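Local structure of catechol 2,3-dioxygenase (Rhodococcus sp., 2WL9) at residues D38-Y42 against V53-D57; R44-H49 against V124-F130; I151-V157 against A200-M206; A172-K176 against K243-D247. The protein probably cleaves the aromatic ring of catechols next to the two hydroxyls, as a type I extradiol dioxygenase that inserts dioxygen at an iron centre. One frame throughout, in Å; residues are numbered along the deposited sequence.

Overall arrangement
Contacts 1 and 2 belong to the N-terminal half, contacts 3 and 4 to the iron-binding half. Contact 1 joins the two strands of a hairpin, and 44-49 in contact 2 is part of the loop between those strands; the two contacts touch where Y42 CD2 meets H49 CE1 at 3.8 Å. Contacts 3 and 4 have centres about 15 Å apart and reach the same curled sheet. The iron is held by H149, H212, Y253 and E263; the side chains of I151 in contact 3 and H244 in contact 4 each come within about 5 Å of it. Contact 2 is more remote, the M45 side chain being about 13 Å from the metal.

Contact 1. Residues D38-Y42 against V53-D57; sequences DDRIY and VLHAD
The side chains of R40 and H55 run side by side in the same direction; guanidinium and imidazole planes are 63° apart. H55 CE1 sits over one guanidinium face, off-centre toward its rim, and comes within 3.5 Å of R40 NH1. R40 CG lies between its backbone N and carbonyl carbon (chi1 72°), and a bend at chi3 carries the guanidinium to D39 as well: NE of R40 reaches OD1 of D39 at 2.9 Å and NH2 reaches OD2, a side-on, two-nitrogen salt bridge. E99 takes NH1 in a second salt bridge, and Y64 OH bonds H55 NE2. On the same face, both methyls of V53 approach the CD1-CE1 side of the Y42 ring obliquely, CG1 3.8 Å from CE1; the Y42 hydroxyl is hydrogen-bonded to E37 OE2. On the other face I41 CD1 meets L54 CD1 at 4.2 Å. Between the two faces runs an antiparallel ladder: I41 and L54 form a hydrogen-bonded pair, L54 N to I41 O being 2.9 Å, while R40-H55 and Y42-V53 are non-hydrogen-bonded pairs. A56 N closes the end on D39 O at 3.0 Å. This beta hairpin of strands 40-44 and 52-56 lies between strands 31-33 and 6-14, and helix 17-24 packs on the I41-L54 face through L17.

Contact 2. Residues R44-H49 against V124-F130; sequences RMDRWH and VDTSSPF
The loop joining the two hairpin strands 40-44 and 52-56 meets the linker that follows strand 115-120, with R44 and the type I turn D125-S128 at the centre. R44 reaches out extended, CG anti to the backbone N (chi1 176°), and grips S128 O end-on: NH1 at 2.7 Å and NH2 at 2.9 Å approach from opposite faces of the carbonyl plane. The same guanidinium ties its own loop, NE bonding W48 O and NH2 bonding R47 O almost straight (173°), while Q31 takes NH1. R47 O is thus held twice, because D125 N also donates to it at 2.9 Å. F130 turns a ring edge to R44 O, with CE1 3.3 Å away, and one ring face to M45 O. V124 CG1 lies over one face of the R47 guanidinium, 3.6 Å from NH1; a water links NH1, weakly, to T126 OG1, and E276 of a second subunit forms a salt bridge with NH2. H49 and D125 run side by side, ring and carboxylate nearly perpendicular, and OD2 of D125 meets CD2 of H49 at the ring edge, 3.2 Å away. D35 holds H49 NE2, and Q123 bonds D125 OD1. The loop lies against strand 31-33, where V33 meets R44 and H49 and Q31 meets F130; V124 and T126 pack on Y278 and E248 of the second subunit.

Contact 3. Residues I151-V157 against A200-M206; sequences IIREDDV and AFGVGPM
I151 and A200 form the backbone link, a parallel bridge. I152 N donates to A200 O at 3.1 Å, and the CA-H of I151 points to the same oxygen. One residue further on, the chains have separated enough for a water to join them, donating to I152 O and accepting from G202 N, 2.9 Å in each case. The apolar contacts begin beside the bridge: I151 CG1 presses on A200 CB at 3.5 Å, and its CG2 meets V203 CG2 at 3.8 Å. V157, in the first turn of helix 157-167, brings CG1 to CE2 of F201 and CG2 to within 3.8 Å of CA of G202. Strands 149-152 and 199-201 are neighbours in the curled sheet of the iron-binding half, in the vicinal oxygen chelate fold of this family. H149, an iron ligand, lies two residues before I151 on the same strand, and the I151 side chain itself is about 5 Å from the metal. Strand 210-217, which supplies the ligand H212, flanks I151 as well. Mixed contacts involve longer side chains. The ring of F201 stands between N and the carbonyl carbon of its own backbone (chi1 45°), which puts its CG 3.5 Å from CG of E154; the E154 carboxylate and the ring are 67° apart. On the other flank M206 bends at its last torsion (chi3 57°), laying CE against R153 N at 3.5 Å, while M206 O lies at the edge of the R153 guanidinium.

Contact 4. Residues A172-K176 against K243-D247; sequences AVEYK and KHSND
Y175 OH meets the backbone of 243-247 at S245 N, which donates to it over 2.9 Å in a bent bond (136°). That hydroxyl also lies 3.5 Å from CB of H244, whose side chain crosses the tyrosine at about a right angle. N246 packs alongside: its CG sits between the backbone N and the carbonyl carbon, which brings the amide against the edge of the Y175 ring, with CG 3.7 Å from CE2 and the two planes 84° apart. The amide is then placed to donate from ND2 to OE1 of E174 at 2.9 Å, approaching OE1 almost in line with its C-O bond and close to the amide's own plane. Carboxylate and amide stand 75° apart. A second partner, H196 NE2, also bonds that OE1, so two bonds hold one carboxylate oxygen in a buried place. The other end of N246, OD1, accepts weakly from D247 N. Against this close set the contact is otherwise slight: only 192 Å² is buried in all, and the nearest CA atoms, E174 and N246, are 7.2 Å apart, so side chains bridge two backbones that never pair. V173 and K176 turn instead to another subunit, where they meet L103 and A98. H244 looks toward the active site: its NE2 bonds the OH of the iron ligand Y253, and its side chain is about 5 Å from the metal. Strand 184-191 borders the contact, F189 touching both E174 and N246, while 243-247 leads from strand 242-243 into strand 250-255, which carries Y253.

Contact 1. Residues D38-Y42 against V53-D57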
loop_
_atom_site.group_PDB
_atom_site.type_symbol
_atom_site.label_atom_id
_atom_site.label_comp_id
_atom_site.label_asym_id
_atom_site.label_seq_id
_atom_site.Cartn_x
_atom_site.Cartn_y
_atom_site.Cartn_z
ATOM N N ASP C 38 16.311 49.223 0.892
ATOM C CA ASP C 38 16.875 50.072 -0.144
ATOM C C ASP C 38 17.990 49.403 -0.953
ATOM O O ASP C 38 18.318 49.862 -2.046
ATOM C CB ASP C 38 17.361 51.399 0.467
ATOM C CG ASP C 38 18.104 51.210 1.791
ATOM O OD1 ASP C 38 17.986 50.128 2.420
ATOM O OD2 ASP C 38 18.804 52.158 2.211
ATOM N N ASP C 39 18.546 48.307 -0.437
ATOM C CA ASP C 39 19.736 47.714 -1.043
ATOM C C ASP C 39 19.605 46.256 -1.472
ATOM O O ASP C 39 20.552 45.688 -2.013
ATOM C CB ASP C 39 20.952 47.877 -0.116
ATOM C CG ASP C 39 20.820 47.096 1.193
ATOM O OD1 ASP C 39 19.713 46.617 1.529
ATOM O OD2 ASP C 39 21.845 46.963 1.892
ATOM N N ARG C 40 18.445 45.655 -1.234
ATOM C CA ARG C 40 18.278 44.228 -1.485
ATOM C C ARG C 40 16.838 43.816 -1.760
ATOM O O ARG C 40 15.894 44.471 -1.324
ATOM C CB ARG C 40 18.854 43.414 -0.322
ATOM C CG ARG C 40 18.042 43.474 0.962
ATOM C CD ARG C 40 18.845 42.934 2.131
ATOM N NE ARG C 40 19.852 43.899 2.563
ATOM C CZ ARG C 40 20.769 43.660 3.494
ATOM N NH1 ARG C 40 20.817 42.475 4.101
ATOM N NH2 ARG C 40 21.639 44.606 3.814
ATOM N N ILE C 41 16.695 42.727 -2.508
ATOM C CA ILE C 41 15.419 42.038 -2.664
ATOM C C ILE C 41 15.678 40.541 -2.507
ATOM O O ILE C 41 16.829 40.126 -2.309
ATOM C CB ILE C 41 14.732 42.360 -4.020
ATOM C CG1 ILE C 41 15.626 41.963 -5.198
ATOM C CG2 ILE C 41 14.320 43.835 -4.087
ATOM C CD1 ILE C 41 14.903 41.904 -6.528
ATOM N N TYR C 42 14.620 39.737 -2.572
ATOM C CA TYR C 42 14.742 38.299 -2.324
ATOM C C TYR C 42 14.069 37.465 -3.407
ATOM O O TYR C 42 13.106 37.898 -4.043
ATOM C CB TYR C 42 14.142 37.908 -0.965
ATOM C CG TYR C 42 14.627 38.723 0.214
ATOM C CD1 TYR C 42 15.625 38.243 1.062
ATOM C CD2 TYR C 42 14.078 39.977 0.479
ATOM C CE1 TYR C 42 16.075 39.003 2.139
ATOM C CE2 TYR C 42 14.515 40.739 1.538
ATOM C CZ TYR C 42 15.506 40.251 2.368
ATOM O OH TYR C 42 15.921 41.028 3.417
ATOM N N VAL C 53 19.055 35.851 -1.451
ATOM C CA VAL C 53 19.083 37.298 -1.237
ATOM C C VAL C 53 19.930 37.913 -2.331
ATOM O O VAL C 53 21.060 37.490 -2.557
ATOM C CB VAL C 53 19.702 37.684 0.131
ATOM C CG1 VAL C 53 19.442 39.153 0.444
ATOM C CG2 VAL C 53 19.145 36.822 1.236
ATOM N N LEU C 54 19.376 38.907 -3.012
ATOM C CA LEU C 54 20.131 39.650 -4.015
ATOM C C LEU C 54 20.550 40.997 -3.440
ATOM O O LEU C 54 19.709 41.843 -3.145
ATOM C CB LEU C 54 19.307 39.844 -5.288
ATOM C CG LEU C 54 18.771 38.604 -6.024
ATOM C CD1 LEU C 54 17.876 39.044 -7.167
ATOM C CD2 LEU C 54 19.883 37.685 -6.538
ATOM N N HIS C 55 21.854 41.178 -3.273
ATOM C CA HIS C 55 22.403 42.439 -2.792
ATOM C C HIS C 55 22.816 43.290 -3.983
ATOM O O HIS C 55 23.742 42.932 -4.719
ATOM C CB HIS C 55 23.611 42.183 -1.899
ATOM C CG HIS C 55 23.286 41.455 -0.631
ATOM N ND1 HIS C 55 23.025 42.106 0.552
ATOM C CD2 HIS C 55 23.197 40.131 -0.359
ATOM C CE1 HIS C 55 22.787 41.216 1.500
ATOM N NE2 HIS C 55 22.890 40.010 0.974
ATOM N N ALA C 56 22.116 44.402 -4.180
ATOM C CA ALA C 56 22.423 45.316 -5.276
ATOM C C ALA C 56 23.626 46.166 -4.901
ATOM O O ALA C 56 23.491 47.349 -4.564
ATOM C CB ALA C 56 21.221 46.183 -5.597
ATOM N N ASP C 57 24.802 45.552 -4.952
ATOM C CA ASP C 57 26.040 46.212 -4.545
ATOM C C ASP C 57 27.017 46.452 -5.698
ATOM O O ASP C 57 28.097 46.994 -5.487
ATOM C CB ASP C 57 26.723 45.426 -3.417
ATOM C CG ASP C 57 27.238 44.067 -3.868
ATOM O OD1 ASP C 57 27.366 43.832 -5.093
ATOM O OD2 ASP C 57 27.522 43.232 -2.987
#

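Contact 2. Residues R44-H49 against V124-F130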
loop_
_atom_site.group_PDB
_atom_site.type_symbol
_atom_site.label_atom_id
_atom_site.label_comp_id
_atom_site.label_asym_id
_atom_site.label_seq_id
_atom_site.Cartn_x
_atom_site.Cartn_y
_atom_site.Cartn_z
ATOM N N ARG C 44 12.127 33.854 -3.800
ATOM C CA ARG C 44 11.453 32.842 -2.996
ATOM C C ARG C 44 11.123 31.641 -3.880
ATOM O O ARG C 44 10.724 31.813 -5.033
ATOM C CB ARG C 44 10.189 33.472 -2.405
ATOM C CG ARG C 44 9.305 32.552 -1.610
ATOM C CD ARG C 44 8.109 33.312 -1.074
ATOM N NE ARG C 44 7.468 32.584 0.014
ATOM C CZ ARG C 44 6.163 32.579 0.262
ATOM N NH1 ARG C 44 5.320 33.247 -0.520
ATOM N NH2 ARG C 44 5.700 31.874 1.281
ATOM N N MET C 45 11.307 30.431 -3.346
ATOM C CA MET C 45 11.075 29.201 -4.113
ATOM C C MET C 45 10.006 28.305 -3.484
ATOM O O MET C 45 9.557 27.328 -4.106
ATOM C CB MET C 45 12.369 28.387 -4.243
ATOM C CG MET C 45 13.505 29.077 -4.983
ATOM S SD MET C 45 15.026 28.125 -4.874
ATOM C CE MET C 45 14.614 26.656 -5.819
ATOM N N ASP C 46 9.616 28.621 -2.253
ATOM C CA ASP C 46 8.721 27.762 -1.477
ATOM C C ASP C 46 8.139 28.517 -0.283
ATOM O O ASP C 46 8.086 29.741 -0.301
ATOM C CB ASP C 46 9.442 26.477 -1.032
ATOM C CG ASP C 46 10.657 26.742 -0.135
ATOM O OD1 ASP C 46 10.938 27.910 0.212
ATOM O OD2 ASP C 46 11.342 25.760 0.227
ATOM N N ARG C 47 7.718 27.780 0.745
ATOM C CA ARG C 47 7.142 28.364 1.965
ATOM C C ARG C 47 8.036 29.406 2.660
ATOM O O ARG C 47 7.533 30.375 3.235
ATOM C CB ARG C 47 6.857 27.255 2.969
ATOM C CG ARG C 47 5.444 26.693 3.011
ATOM C CD ARG C 47 5.261 25.945 4.354
ATOM N NE ARG C 47 6.517 25.300 4.742
ATOM C CZ ARG C 47 6.897 25.010 5.986
ATOM N NH1 ARG C 47 6.122 25.276 7.037
ATOM N NH2 ARG C 47 8.074 24.440 6.176
ATOM N N TRP C 48 9.350 29.173 2.647
ATOM C CA TRP C 48 10.317 30.066 3.294
ATOM C C TRP C 48 10.193 31.479 2.749
ATOM O O TRP C 48 9.936 31.668 1.560
ATOM C CB TRP C 48 11.753 29.602 3.035
ATOM C CG TRP C 48 12.188 28.336 3.718
ATOM C CD1 TRP C 48 11.411 27.246 4.046
ATOM C CD2 TRP C 48 13.530 27.998 4.088
ATOM N NE1 TRP C 48 12.191 26.276 4.642
ATOM C CE2 TRP C 48 13.494 26.711 4.673
ATOM C CE3 TRP C 48 14.759 28.676 4.007
ATOM C CZ2 TRP C 48 14.649 26.076 5.162
ATOM C CZ3 TRP C 48 15.906 28.048 4.497
ATOM C CH2 TRP C 48 15.842 26.760 5.068
ATOM N N HIS C 49 10.383 32.468 3.619
ATOM C CA HIS C 49 10.424 33.862 3.187
ATOM C C HIS C 49 11.270 33.991 1.916
ATOM O O HIS C 49 10.849 34.644 0.949
ATOM C CB HIS C 49 10.985 34.752 4.299
ATOM C CG HIS C 49 11.217 36.167 3.872
ATOM N ND1 HIS C 49 12.450 36.625 3.458
ATOM C CD2 HIS C 49 10.373 37.222 3.779
ATOM C CE1 HIS C 49 12.359 37.902 3.134
ATOM N NE2 HIS C 49 11.111 38.291 3.328
ATOM N N VAL C 124 9.461 31.385 7.863
ATOM C CA VAL C 124 8.552 30.750 6.917
ATOM C C VAL C 124 7.290 31.609 6.816
ATOM O O VAL C 124 6.698 31.998 7.836
ATOM C CB VAL C 124 8.227 29.292 7.367
ATOM C CG1 VAL C 124 7.348 28.568 6.349
ATOM C CG2 VAL C 124 9.516 28.512 7.587
ATOM N N ASP C 125 6.916 31.948 5.582
ATOM C CA ASP C 125 5.762 32.793 5.332
ATOM C C ASP C 125 4.608 31.910 4.878
ATOM O O ASP C 125 4.152 31.986 3.740
ATOM C CB ASP C 125 6.087 33.879 4.295
ATOM C CG ASP C 125 7.064 34.933 4.823
ATOM O OD1 ASP C 125 7.304 34.998 6.056
ATOM O OD2 ASP C 125 7.585 35.719 4.001
ATOM N N THR C 126 4.147 31.065 5.796
ATOM C CA THR C 126 3.072 30.127 5.517
ATOM C C THR C 126 1.819 30.872 5.061
ATOM O O THR C 126 1.128 30.416 4.146
ATOM C CB THR C 126 2.791 29.226 6.748
ATOM O OG1 THR C 126 4.023 28.651 7.196
ATOM C CG2 THR C 126 1.815 28.089 6.407
ATOM N N SER C 127 1.566 32.035 5.665
ATOM C CA SER C 127 0.337 32.815 5.427
ATOM C C SER C 127 0.160 33.370 4.009
ATOM O O SER C 127 -0.958 33.669 3.590
ATOM C CB SER C 127 0.243 33.966 6.427
ATOM O OG SER C 127 1.319 34.868 6.253
ATOM N N SER C 128 1.259 33.540 3.286
ATOM C CA SER C 128 1.182 34.027 1.916
ATOM C C SER C 128 1.831 32.988 1.027
ATOM O O SER C 128 3.055 32.953 0.903
ATOM C CB SER C 128 1.874 35.381 1.766
ATOM O OG SER C 128 1.435 36.029 0.584
ATOM N N PRO C 129 1.009 32.113 0.425
ATOM C CA PRO C 129 1.547 30.959 -0.277
ATOM C C PRO C 129 2.433 31.359 -1.440
ATOM O O PRO C 129 2.228 32.421 -2.042
ATOM C CB PRO C 129 0.303 30.222 -0.785
ATOM C CG PRO C 129 -0.811 31.177 -0.680
ATOM C CD PRO C 129 -0.463 32.155 0.391
ATOM N N PHE C 130 3.419 30.515 -1.726
ATOM C CA PHE C 130 4.291 30.686 -2.883
ATOM C C PHE C 130 3.484 30.977 -4.145
ATOM O O PHE C 130 2.552 30.244 -4.487
ATOM C CB PHE C 130 5.171 29.450 -3.084
ATOM C CG PHE C 130 5.992 29.485 -4.343
ATOM C CD1 PHE C 130 7.119 30.305 -4.440
ATOM C CD2 PHE C 130 5.636 28.702 -5.438
ATOM C CE1 PHE C 130 7.868 30.341 -5.605
ATOM C CE2 PHE C 130 6.382 28.732 -6.613
ATOM C CZ PHE C 130 7.504 29.551 -6.697
HETATM O O HOH W 1 3.945 26.327 8.505
#

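Contact 3. Residues I151-V157 against A200-M206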
loop_
_atom_site.group_PDB
_atom_site.type_symbol
_atom_site.label_atom_id
_atom_site.label_comp_id
_atom_site.label_asym_id
_atom_site.label_seq_id
_atom_site.Cartn_x
_atom_site.Cartn_y
_atom_site.Cartn_z
ATOM N N ILE C 151 28.384 24.577 -7.307
ATOM C CA ILE C 151 29.811 24.333 -7.476
ATOM C C ILE C 151 30.573 25.613 -7.151
ATOM O O ILE C 151 30.320 26.670 -7.750
ATOM C CB ILE C 151 30.165 23.814 -8.883
ATOM C CG1 ILE C 151 29.736 22.351 -9.015
ATOM C CG2 ILE C 151 31.672 23.959 -9.153
ATOM C CD1 ILE C 151 30.248 21.641 -10.265
ATOM N N ILE C 152 31.487 25.507 -6.191
ATOM C CA ILE C 152 32.209 26.670 -5.671
ATOM C C ILE C 152 33.725 26.497 -5.760
ATOM O O ILE C 152 34.223 25.376 -5.874
ATOM C CB ILE C 152 31.769 27.029 -4.225
ATOM C CG1 ILE C 152 32.001 25.854 -3.261
ATOM C CG2 ILE C 152 30.299 27.494 -4.211
ATOM C CD1 ILE C 152 31.762 26.199 -1.795
ATOM N N ARG C 153 34.443 27.617 -5.710
ATOM C CA ARG C 153 35.896 27.630 -5.856
ATOM C C ARG C 153 36.605 27.079 -4.626
ATOM O O ARG C 153 36.324 27.480 -3.496
ATOM C CB ARG C 153 36.373 29.052 -6.156
ATOM C CG ARG C 153 37.823 29.172 -6.609
ATOM C CD ARG C 153 38.095 30.575 -7.129
ATOM N NE ARG C 153 37.821 31.586 -6.111
ATOM C CZ ARG C 153 37.627 32.877 -6.360
ATOM N NH1 ARG C 153 37.679 33.339 -7.603
ATOM N NH2 ARG C 153 37.379 33.713 -5.359
ATOM N N GLU C 154 37.516 26.140 -4.855
ATOM C CA GLU C 154 38.369 25.634 -3.791
ATOM C C GLU C 154 39.788 25.505 -4.320
ATOM O O GLU C 154 40.038 24.713 -5.225
ATOM C CB GLU C 154 37.870 24.278 -3.270
ATOM C CG GLU C 154 36.439 24.261 -2.752
ATOM C CD GLU C 154 36.204 25.124 -1.521
ATOM O OE1 GLU C 154 37.162 25.443 -0.786
ATOM O OE2 GLU C 154 35.031 25.469 -1.285
ATOM N N ASP C 155 40.706 26.294 -3.763
ATOM C CA ASP C 155 42.128 26.192 -4.112
ATOM C C ASP C 155 42.776 24.941 -3.509
ATOM O O ASP C 155 43.808 24.464 -3.997
ATOM C CB ASP C 155 42.887 27.451 -3.670
ATOM C CG ASP C 155 43.021 27.566 -2.151
ATOM O OD1 ASP C 155 42.039 27.298 -1.422
ATOM O OD2 ASP C 155 44.121 27.930 -1.685
ATOM N N ASP C 156 42.179 24.436 -2.433
ATOM C CA ASP C 156 42.658 23.230 -1.772
ATOM C C ASP C 156 41.488 22.269 -1.616
ATOM O O ASP C 156 40.705 22.382 -0.665
ATOM C CB ASP C 156 43.255 23.571 -0.404
ATOM C CG ASP C 156 44.007 22.406 0.224
ATOM O OD1 ASP C 156 43.614 21.233 0.032
ATOM O OD2 ASP C 156 45.005 22.669 0.928
ATOM N N VAL C 157 41.384 21.332 -2.552
ATOM C CA VAL C 157 40.311 20.329 -2.554
ATOM C C VAL C 157 40.266 19.494 -1.276
ATOM O O VAL C 157 39.196 19.304 -0.701
ATOM C CB VAL C 157 40.391 19.403 -3.796
ATOM C CG1 VAL C 157 39.287 18.353 -3.770
ATOM C CG2 VAL C 157 40.290 20.220 -5.068
ATOM N N ALA C 200 29.592 20.800 -4.702
ATOM C CA ALA C 200 30.685 20.201 -5.461
ATOM C C ALA C 200 31.826 21.200 -5.691
ATOM O O ALA C 200 31.617 22.416 -5.648
ATOM C CB ALA C 200 30.185 19.636 -6.791
ATOM N N PHE C 201 33.032 20.674 -5.890
ATOM C CA PHE C 201 34.227 21.492 -6.133
ATOM C C PHE C 201 35.375 20.651 -6.718
ATOM O O PHE C 201 35.260 19.431 -6.845
ATOM C CB PHE C 201 34.670 22.228 -4.856
ATOM C CG PHE C 201 34.681 21.370 -3.623
ATOM C CD1 PHE C 201 33.602 21.379 -2.743
ATOM C CD2 PHE C 201 35.772 20.556 -3.334
ATOM C CE1 PHE C 201 33.607 20.583 -1.599
ATOM C CE2 PHE C 201 35.786 19.758 -2.199
ATOM C CZ PHE C 201 34.700 19.772 -1.327
ATOM N N GLY C 202 36.478 21.303 -7.069
ATOM C CA GLY C 202 37.610 20.608 -7.693
ATOM C C GLY C 202 37.415 20.406 -9.183
ATOM O O GLY C 202 37.882 19.418 -9.756
ATOM N N VAL C 203 36.715 21.352 -9.806
ATOM C CA VAL C 203 36.503 21.368 -11.255
ATOM C C VAL C 203 37.564 22.226 -11.957
ATOM O O VAL C 203 37.449 22.532 -13.149
ATOM C CB VAL C 203 35.088 21.891 -11.618
ATOM C CG1 VAL C 203 34.010 20.935 -11.101
ATOM C CG2 VAL C 203 34.874 23.309 -11.077
ATOM N N GLY C 204 38.589 22.614 -11.207
ATOM C CA GLY C 204 39.678 23.417 -11.748
ATOM C C GLY C 204 39.455 24.916 -11.623
ATOM O O GLY C 204 38.487 25.353 -10.983
ATOM N N PRO C 205 40.348 25.715 -12.241
ATOM C CA PRO C 205 40.349 27.184 -12.159
ATOM C C PRO C 205 38.985 27.826 -12.407
ATOM O O PRO C 205 38.254 27.416 -13.314
ATOM C CB PRO C 205 41.348 27.606 -13.253
ATOM C CG PRO C 205 41.651 26.346 -14.042
ATOM C CD PRO C 205 41.452 25.223 -13.084
ATOM N N MET C 206 38.664 28.818 -11.582
ATOM C CA MET C 206 37.408 29.557 -11.646
ATOM C C MET C 206 37.724 31.025 -11.392
ATOM O O MET C 206 38.551 31.337 -10.533
ATOM C CB MET C 206 36.445 29.067 -10.558
ATOM C CG MET C 206 35.795 27.704 -10.797
ATOM S SD MET C 206 34.905 27.098 -9.340
ATOM C CE MET C 206 33.753 28.432 -9.045
HETATM O O HOH W 2 36.226 24.149 -7.511
#

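Contact 4. Residues A172-K176 against K243-D247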
loop_
_atom_site.group_PDB
_atom_site.type_symbol
_atom_site.label_atom_id
_atom_site.label_comp_id
_atom_site.label_asym_id
_atom_site.label_seq_id
_atom_site.Cartn_x
_atom_site.Cartn_y
_atom_site.Cartn_z
ATOM N N ALA C 172 32.759 12.391 -1.725
ATOM C CA ALA C 172 34.101 12.129 -2.228
ATOM C C ALA C 172 34.111 12.413 -3.722
ATOM O O ALA C 172 33.155 12.981 -4.266
ATOM C CB ALA C 172 34.502 10.681 -1.958
ATOM N N VAL C 173 35.189 12.008 -4.381
ATOM C CA VAL C 173 35.309 12.126 -5.831
ATOM C C VAL C 173 34.217 11.314 -6.528
ATOM O O VAL C 173 33.973 10.167 -6.170
ATOM C CB VAL C 173 36.694 11.638 -6.293
ATOM C CG1 VAL C 173 36.760 11.572 -7.817
ATOM C CG2 VAL C 173 37.788 12.542 -5.732
ATOM N N GLU C 174 33.550 11.908 -7.515
ATOM C CA GLU C 174 32.532 11.165 -8.254
ATOM C C GLU C 174 32.829 11.011 -9.736
ATOM O O GLU C 174 32.202 10.210 -10.415
ATOM C CB GLU C 174 31.139 11.756 -8.027
ATOM C CG GLU C 174 30.587 11.439 -6.651
ATOM C CD GLU C 174 29.123 11.791 -6.495
ATOM O OE1 GLU C 174 28.599 12.557 -7.323
ATOM O OE2 GLU C 174 28.500 11.313 -5.530
ATOM N N TYR C 175 33.794 11.777 -10.230
ATOM C CA TYR C 175 34.214 11.661 -11.619
ATOM C C TYR C 175 35.721 11.614 -11.721
ATOM O O TYR C 175 36.415 12.130 -10.848
ATOM C CB TYR C 175 33.706 12.853 -12.422
ATOM C CG TYR C 175 32.297 12.726 -12.933
ATOM C CD1 TYR C 175 32.051 12.276 -14.224
ATOM C CD2 TYR C 175 31.210 13.076 -12.138
ATOM C CE1 TYR C 175 30.755 12.164 -14.713
ATOM C CE2 TYR C 175 29.911 12.973 -12.616
ATOM C CZ TYR C 175 29.694 12.515 -13.903
ATOM O OH TYR C 175 28.414 12.413 -14.393
ATOM N N LYS C 176 36.216 10.975 -12.779
ATOM C CA LYS C 176 37.613 11.096 -13.189
ATOM C C LYS C 176 37.667 11.513 -14.662
ATOM O O LYS C 176 37.159 10.802 -15.528
ATOM C CB LYS C 176 38.365 9.781 -12.971
ATOM C CG LYS C 176 38.579 9.406 -11.507
ATOM C CD LYS C 176 39.022 7.964 -11.338
ATOM C CE LYS C 176 40.454 7.739 -11.755
ATOM N NZ LYS C 176 40.845 6.303 -11.643
ATOM N N LYS C 243 22.001 14.417 -19.057
ATOM C CA LYS C 243 22.035 13.760 -17.759
ATOM C C LYS C 243 23.449 13.400 -17.342
ATOM O O LYS C 243 24.161 12.708 -18.073
ATOM C CB LYS C 243 21.209 12.473 -17.776
ATOM C CG LYS C 243 19.729 12.664 -17.636
ATOM C CD LYS C 243 19.107 11.372 -17.156
ATOM C CE LYS C 243 17.603 11.473 -17.081
ATOM N NZ LYS C 243 17.021 10.116 -16.937
ATOM N N HIS C 244 23.838 13.864 -16.159
ATOM C CA HIS C 244 25.060 13.405 -15.515
ATOM C C HIS C 244 24.821 11.993 -14.980
ATOM O O HIS C 244 23.695 11.647 -14.614
ATOM C CB HIS C 244 25.437 14.328 -14.357
ATOM C CG HIS C 244 25.672 15.750 -14.756
ATOM N ND1 HIS C 244 26.712 16.131 -15.579
ATOM C CD2 HIS C 244 25.019 16.889 -14.422
ATOM C CE1 HIS C 244 26.676 17.440 -15.752
ATOM N NE2 HIS C 244 25.661 17.924 -15.059
ATOM N N SER C 245 25.875 11.181 -14.927
ATOM C CA SER C 245 25.746 9.819 -14.403
ATOM C C SER C 245 25.548 9.777 -12.887
ATOM O O SER C 245 25.025 8.791 -12.353
ATOM C CB SER C 245 26.939 8.953 -14.813
ATOM O OG SER C 245 27.013 8.842 -16.219
ATOM N N ASN C 246 25.947 10.842 -12.192
ATOM C CA ASN C 246 25.825 10.847 -10.738
ATOM C C ASN C 246 24.419 11.143 -10.205
ATOM O O ASN C 246 23.854 10.317 -9.483
ATOM C CB ASN C 246 26.934 11.673 -10.045
ATOM C CG ASN C 246 26.928 13.162 -10.413
ATOM O OD1 ASN C 246 26.271 13.599 -11.352
ATOM N ND2 ASN C 246 27.687 13.947 -9.651
ATOM N N ASP C 247 23.845 12.291 -10.554
ATOM C CA ASP C 247 22.513 12.617 -10.046
ATOM C C ASP C 247 21.401 12.073 -10.937
ATOM O O ASP C 247 20.254 11.987 -10.501
ATOM C CB ASP C 247 22.337 14.124 -9.790
ATOM C CG ASP C 247 22.673 14.987 -10.999
ATOM O OD1 ASP C 247 22.734 14.474 -12.139
ATOM O OD2 ASP C 247 22.871 16.207 -10.798
#